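Local coordinates for protein carbohydrate kinase (Agrobacterium tumefaciens, PDB 2NWH) that probably transfers a phosphate group from ATP to a sugar or related small molecule, as a member of the pfkB (ribokinase-like) family of carbohydrate kinases, at residues F85-T96 against A108-F118. Residues are numbered along the deposited sequence; the frame is centred on the assembly and turned at random.
Sequences FTFLDRRTPSYT and ALADMDLYKLF
Ser-94 and Thr-96 pair with Asp-111 and Leu-109 as the antiparallel strands of a beta hairpin, each pair closed by two backbone hydrogen bonds. Leu-109 N to Thr-96 O is 2.8 Å and Ser-94 N to Asp-111 O 3.1 Å. Between them, Tyr-95 and Ala-110 form a non-hydrogen-bonded pair, and the tyrosine, its CG anti to the backbone N (chi1 173°), reaches along the strand to Ala-108 CB.

Two waters bridge side chains and backbone carbonyls on the face bearing Ser-94, Thr-96 and Asp-111. Ser-94 OG donates to the first, which in turn donates to Thr-92 O and Asp-111 OD2, and accepts from the second, which also donates to Leu-109 O and bonds Thr-96 OG1.

Away from the hairpin pairing, the contact is mostly apolar. Pro-93 CG lies over the face of the Tyr-115 ring, 3.6 Å from Tyr-115 CE1, and Pro-93 CD meets Leu-114 CD2. Leu-114 CD1 sits over the centre of the Arg-90 guanidinium, whose chain, bent at chi2 and chi3, folds back around this methyl; a water links Arg-90 NH2, weakly, to Asp-113 O. Leu-117 CD1 stands 3.8 Å from the Phe-87 ring centroid, nearly on the ring normal, a CH-pi contact. Phe-85 turns its edge to the face of Phe-118, planes at 63°.

The chain here passes from strand 81-87, outermost in the large sheet of the ribokinase-like fold, into the four-stranded sheet, probably the lid over the sugar site, where 94-99 lies between 13-20 and the outermost 105-111. Pro-61 of strand 55-63 touches Leu-114, Tyr-115 and Phe-118; helix 120-123 adds Arg-122 against Phe-85 and Phe-87.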
loop_
_atom_site.group_PDB
_atom_site.type_symbol
_atom_site.label_atom_id
_atom_site.label_comp_id
_atom_site.label_asym_id
_atom_site.label_seq_id
_atom_site.Cartn_x
_atom_site.Cartn_y
_atom_site.Cartn_z
ATOM N N PHE A 85 -15.418 -6.313 6.511
ATOM C CA PHE A 85 -16.513 -5.554 7.156
ATOM C C PHE A 85 -17.670 -5.531 6.153
ATOM O O PHE A 85 -17.829 -4.597 5.373
ATOM C CB PHE A 85 -16.064 -4.134 7.575
ATOM C CG PHE A 85 -16.750 -3.616 8.847
ATOM C CD1 PHE A 85 -15.997 -3.039 9.870
ATOM C CD2 PHE A 85 -18.136 -3.735 9.014
ATOM C CE1 PHE A 85 -16.593 -2.573 11.066
ATOM C CE2 PHE A 85 -18.762 -3.250 10.182
ATOM C CZ PHE A 85 -17.991 -2.681 11.225
ATOM N N THR A 86 -18.469 -6.594 6.158
ATOM C CA THR A 86 -19.490 -6.853 5.097
ATOM C C THR A 86 -20.771 -6.077 5.301
ATOM O O THR A 86 -21.339 -6.081 6.431
ATOM C CB THR A 86 -19.851 -8.374 5.049
ATOM O OG1 THR A 86 -18.649 -9.111 4.796
ATOM C CG2 THR A 86 -20.869 -8.707 3.956
ATOM N N PHE A 87 -21.235 -5.418 4.225
ATOM C CA PHE A 87 -22.547 -4.744 4.196
ATOM C C PHE A 87 -23.354 -5.343 3.075
ATOM O O PHE A 87 -23.151 -5.022 1.904
ATOM C CB PHE A 87 -22.419 -3.229 4.022
ATOM C CG PHE A 87 -21.613 -2.607 5.096
ATOM C CD1 PHE A 87 -22.208 -2.287 6.320
ATOM C CD2 PHE A 87 -20.248 -2.396 4.909
ATOM C CE1 PHE A 87 -21.450 -1.730 7.382
ATOM C CE2 PHE A 87 -19.462 -1.809 5.956
ATOM C CZ PHE A 87 -20.076 -1.503 7.186
ATOM N N LEU A 88 -24.208 -6.291 3.452
ATOM C CA LEU A 88 -24.801 -7.215 2.486
ATOM C C LEU A 88 -25.657 -6.517 1.439
ATOM O O LEU A 88 -25.689 -6.952 0.257
ATOM C CB LEU A 88 -25.606 -8.297 3.220
ATOM C CG LEU A 88 -24.732 -9.375 3.875
ATOM C CD1 LEU A 88 -25.686 -10.362 4.622
ATOM C CD2 LEU A 88 -23.885 -10.134 2.806
ATOM N N ASP A 89 -26.275 -5.404 1.835
ATOM C CA ASP A 89 -27.073 -4.552 0.921
ATOM C C ASP A 89 -26.256 -3.698 -0.070
ATOM O O ASP A 89 -26.818 -3.061 -0.963
ATOM C CB ASP A 89 -27.973 -3.602 1.734
ATOM C CG ASP A 89 -27.192 -2.722 2.706
ATOM O OD1 ASP A 89 -26.391 -3.269 3.508
ATOM O OD2 ASP A 89 -27.389 -1.469 2.691
ATOM N N ARG A 90 -24.937 -3.652 0.077
ATOM C CA ARG A 90 -24.135 -2.694 -0.705
ATOM C C ARG A 90 -23.210 -3.368 -1.693
ATOM O O ARG A 90 -23.035 -4.611 -1.680
ATOM C CB ARG A 90 -23.305 -1.786 0.206
ATOM C CG ARG A 90 -24.113 -0.917 1.241
ATOM C CD ARG A 90 -24.732 0.338 0.590
ATOM N NE ARG A 90 -23.708 1.059 -0.204
ATOM C CZ ARG A 90 -23.086 2.173 0.209
ATOM N NH1 ARG A 90 -23.434 2.723 1.376
ATOM N NH2 ARG A 90 -22.156 2.760 -0.546
ATOM N N ARG A 91 -22.644 -2.547 -2.580
ATOM C CA ARG A 91 -21.683 -3.041 -3.589
ATOM C C ARG A 91 -20.244 -2.811 -3.123
ATOM O O ARG A 91 -19.954 -1.782 -2.528
ATOM C CB ARG A 91 -21.880 -2.306 -4.916
ATOM C CG ARG A 91 -23.174 -2.664 -5.638
ATOM C CD ARG A 91 -23.172 -4.121 -6.128
ATOM N NE ARG A 91 -22.066 -4.368 -7.067
ATOM C CZ ARG A 91 -21.862 -5.494 -7.739
ATOM N NH1 ARG A 91 -22.700 -6.513 -7.606
ATOM N NH2 ARG A 91 -20.826 -5.596 -8.558
ATOM N N THR A 92 -19.364 -3.747 -3.462
ATOM C CA THR A 92 -17.938 -3.648 -3.159
ATOM C C THR A 92 -17.337 -2.488 -3.987
ATOM O O THR A 92 -17.709 -2.272 -5.166
ATOM C CB THR A 92 -17.268 -5.036 -3.444
ATOM O OG1 THR A 92 -17.825 -6.037 -2.558
ATOM C CG2 THR A 92 -15.746 -5.000 -3.345
ATOM N N PRO A 93 -16.465 -1.666 -3.379
ATOM C CA PRO A 93 -15.864 -0.574 -4.164
ATOM C C PRO A 93 -15.226 -1.092 -5.474
ATOM O O PRO A 93 -14.751 -2.225 -5.530
ATOM C CB PRO A 93 -14.737 -0.057 -3.262
ATOM C CG PRO A 93 -15.207 -0.403 -1.829
ATOM C CD PRO A 93 -16.015 -1.671 -1.954
ATOM N N SER A 94 -15.193 -0.246 -6.494
ATOM C CA SER A 94 -14.693 -0.662 -7.828
ATOM C C SER A 94 -13.965 0.461 -8.498
ATOM O O SER A 94 -14.292 1.631 -8.279
ATOM C CB SER A 94 -15.849 -1.148 -8.710
ATOM O OG SER A 94 -16.775 -0.102 -8.936
ATOM N N TYR A 95 -12.917 0.117 -9.260
ATOM C CA TYR A 95 -12.247 1.008 -10.194
ATOM C C TYR A 95 -12.467 0.387 -11.611
ATOM O O TYR A 95 -12.076 -0.745 -11.867
ATOM C CB TYR A 95 -10.736 1.096 -9.837
ATOM C CG TYR A 95 -9.937 1.865 -10.842
ATOM C CD1 TYR A 95 -9.871 3.275 -10.790
ATOM C CD2 TYR A 95 -9.266 1.200 -11.868
ATOM C CE1 TYR A 95 -9.169 4.004 -11.728
ATOM C CE2 TYR A 95 -8.566 1.920 -12.820
ATOM C CZ TYR A 95 -8.506 3.314 -12.730
ATOM O OH TYR A 95 -7.789 3.976 -13.697
ATOM N N THR A 96 -13.113 1.122 -12.509
ATOM C CA THR A 96 -13.440 0.605 -13.847
ATOM C C THR A 96 -12.790 1.496 -14.891
ATOM O O THR A 96 -13.044 2.682 -14.900
ATOM C CB THR A 96 -14.961 0.625 -14.026
ATOM O OG1 THR A 96 -15.568 -0.138 -12.967
ATOM C CG2 THR A 96 -15.359 0.085 -15.430
ATOM N N ALA A 108 -11.697 6.500 -16.625
ATOM C CA ALA A 108 -11.904 5.528 -15.570
ATOM C C ALA A 108 -12.872 6.139 -14.566
ATOM O O ALA A 108 -12.940 7.374 -14.407
ATOM C CB ALA A 108 -10.581 5.156 -14.894
ATOM N N LEU A 109 -13.661 5.272 -13.959
ATOM C CA LEU A 109 -14.632 5.648 -12.956
ATOM C C LEU A 109 -14.343 4.856 -11.655
ATOM O O LEU A 109 -14.279 3.601 -11.655
ATOM C CB LEU A 109 -16.046 5.297 -13.417
ATOM C CG LEU A 109 -17.217 6.107 -12.906
ATOM C CD1 LEU A 109 -16.976 7.548 -13.294
ATOM C CD2 LEU A 109 -18.498 5.626 -13.576
ATOM N N ALA A 110 -14.169 5.596 -10.575
ATOM C CA ALA A 110 -13.938 5.006 -9.238
ATOM C C ALA A 110 -15.183 5.205 -8.392
ATOM O O ALA A 110 -15.684 6.319 -8.256
ATOM C CB ALA A 110 -12.710 5.625 -8.563
ATOM N N ASP A 111 -15.685 4.108 -7.832
ATOM C CA ASP A 111 -16.726 4.173 -6.821
ATOM C C ASP A 111 -16.168 3.661 -5.486
ATOM O O ASP A 111 -16.164 2.467 -5.235
ATOM C CB ASP A 111 -17.932 3.317 -7.254
ATOM C CG ASP A 111 -19.029 3.256 -6.179
ATOM O OD1 ASP A 111 -19.111 4.155 -5.284
ATOM O OD2 ASP A 111 -19.762 2.252 -6.196
ATOM N N MET A 112 -15.721 4.567 -4.634
ATOM C CA MET A 112 -15.082 4.181 -3.384
ATOM C C MET A 112 -15.957 4.509 -2.138
ATOM O O MET A 112 -15.447 4.492 -1.014
ATOM C CB MET A 112 -13.728 4.872 -3.252
ATOM C CG MET A 112 -12.672 4.522 -4.340
ATOM S SD MET A 112 -12.201 2.783 -4.340
ATOM C CE MET A 112 -12.496 2.370 -5.986
ATOM N N ASP A 113 -17.246 4.817 -2.345
ATOM C CA ASP A 113 -18.084 5.319 -1.274
ATOM C C ASP A 113 -18.238 4.348 -0.125
ATOM O O ASP A 113 -18.481 4.789 1.003
ATOM C CB ASP A 113 -19.488 5.700 -1.763
ATOM C CG ASP A 113 -19.484 6.900 -2.739
ATOM O OD1 ASP A 113 -18.541 7.750 -2.734
ATOM O OD2 ASP A 113 -20.462 6.989 -3.492
ATOM N N LEU A 114 -18.149 3.042 -0.385
ATOM C CA LEU A 114 -18.348 2.087 0.722
ATOM C C LEU A 114 -17.402 2.343 1.888
ATOM O O LEU A 114 -17.783 2.096 3.034
ATOM C CB LEU A 114 -18.263 0.636 0.255
ATOM C CG LEU A 114 -18.871 -0.372 1.251
ATOM C CD1 LEU A 114 -20.427 -0.234 1.379
ATOM C CD2 LEU A 114 -18.515 -1.759 0.850
ATOM N N TYR A 115 -16.184 2.849 1.611
ATOM C CA TYR A 115 -15.194 3.108 2.705
ATOM C C TYR A 115 -15.697 4.108 3.746
ATOM O O TYR A 115 -15.261 4.087 4.899
ATOM C CB TYR A 115 -13.828 3.579 2.138
ATOM C CG TYR A 115 -13.190 2.556 1.200
ATOM C CD1 TYR A 115 -13.279 1.202 1.488
ATOM C CD2 TYR A 115 -12.493 2.950 0.065
ATOM C CE1 TYR A 115 -12.712 0.228 0.659
ATOM C CE2 TYR A 115 -11.913 1.976 -0.794
ATOM C CZ TYR A 115 -12.050 0.615 -0.470
ATOM O OH TYR A 115 -11.487 -0.379 -1.223
ATOM N N LYS A 116 -16.601 4.990 3.335
ATOM C CA LYS A 116 -17.205 5.973 4.261
ATOM C C LYS A 116 -17.987 5.311 5.380
ATOM O O LYS A 116 -18.222 5.955 6.398
ATOM C CB LYS A 116 -18.144 6.947 3.528
ATOM C CG LYS A 116 -17.457 7.623 2.335
ATOM C CD LYS A 116 -18.334 8.674 1.707
ATOM C CE LYS A 116 -17.482 9.566 0.852
ATOM N NZ LYS A 116 -17.325 8.936 -0.475
ATOM N N LEU A 117 -18.370 4.042 5.200
ATOM C CA LEU A 117 -19.086 3.300 6.258
ATOM C C LEU A 117 -18.168 2.819 7.365
ATOM O O LEU A 117 -18.642 2.430 8.444
ATOM C CB LEU A 117 -19.833 2.097 5.681
ATOM C CG LEU A 117 -20.973 2.408 4.693
ATOM C CD1 LEU A 117 -21.712 1.112 4.335
ATOM C CD2 LEU A 117 -21.945 3.462 5.167
ATOM N N PHE A 118 -16.862 2.848 7.120
ATOM C CA PHE A 118 -15.927 2.416 8.148
ATOM C C PHE A 118 -15.657 3.613 9.079
ATOM O O PHE A 118 -14.647 4.297 8.978
ATOM C CB PHE A 118 -14.635 1.852 7.520
ATOM C CG PHE A 118 -13.895 0.873 8.421
ATOM C CD1 PHE A 118 -12.944 -0.003 7.874
ATOM C CD2 PHE A 118 -14.222 0.767 9.794
ATOM C CE1 PHE A 118 -12.239 -0.902 8.693
ATOM C CE2 PHE A 118 -13.539 -0.131 10.623
ATOM C CZ PHE A 118 -12.552 -0.963 10.072
HETATM O O HOH W 1 -21.109 5.150 1.563
HETATM O O HOH W 2 -18.578 -0.287 -6.908
HETATM O O HOH W 3 -16.094 1.643 -10.861
#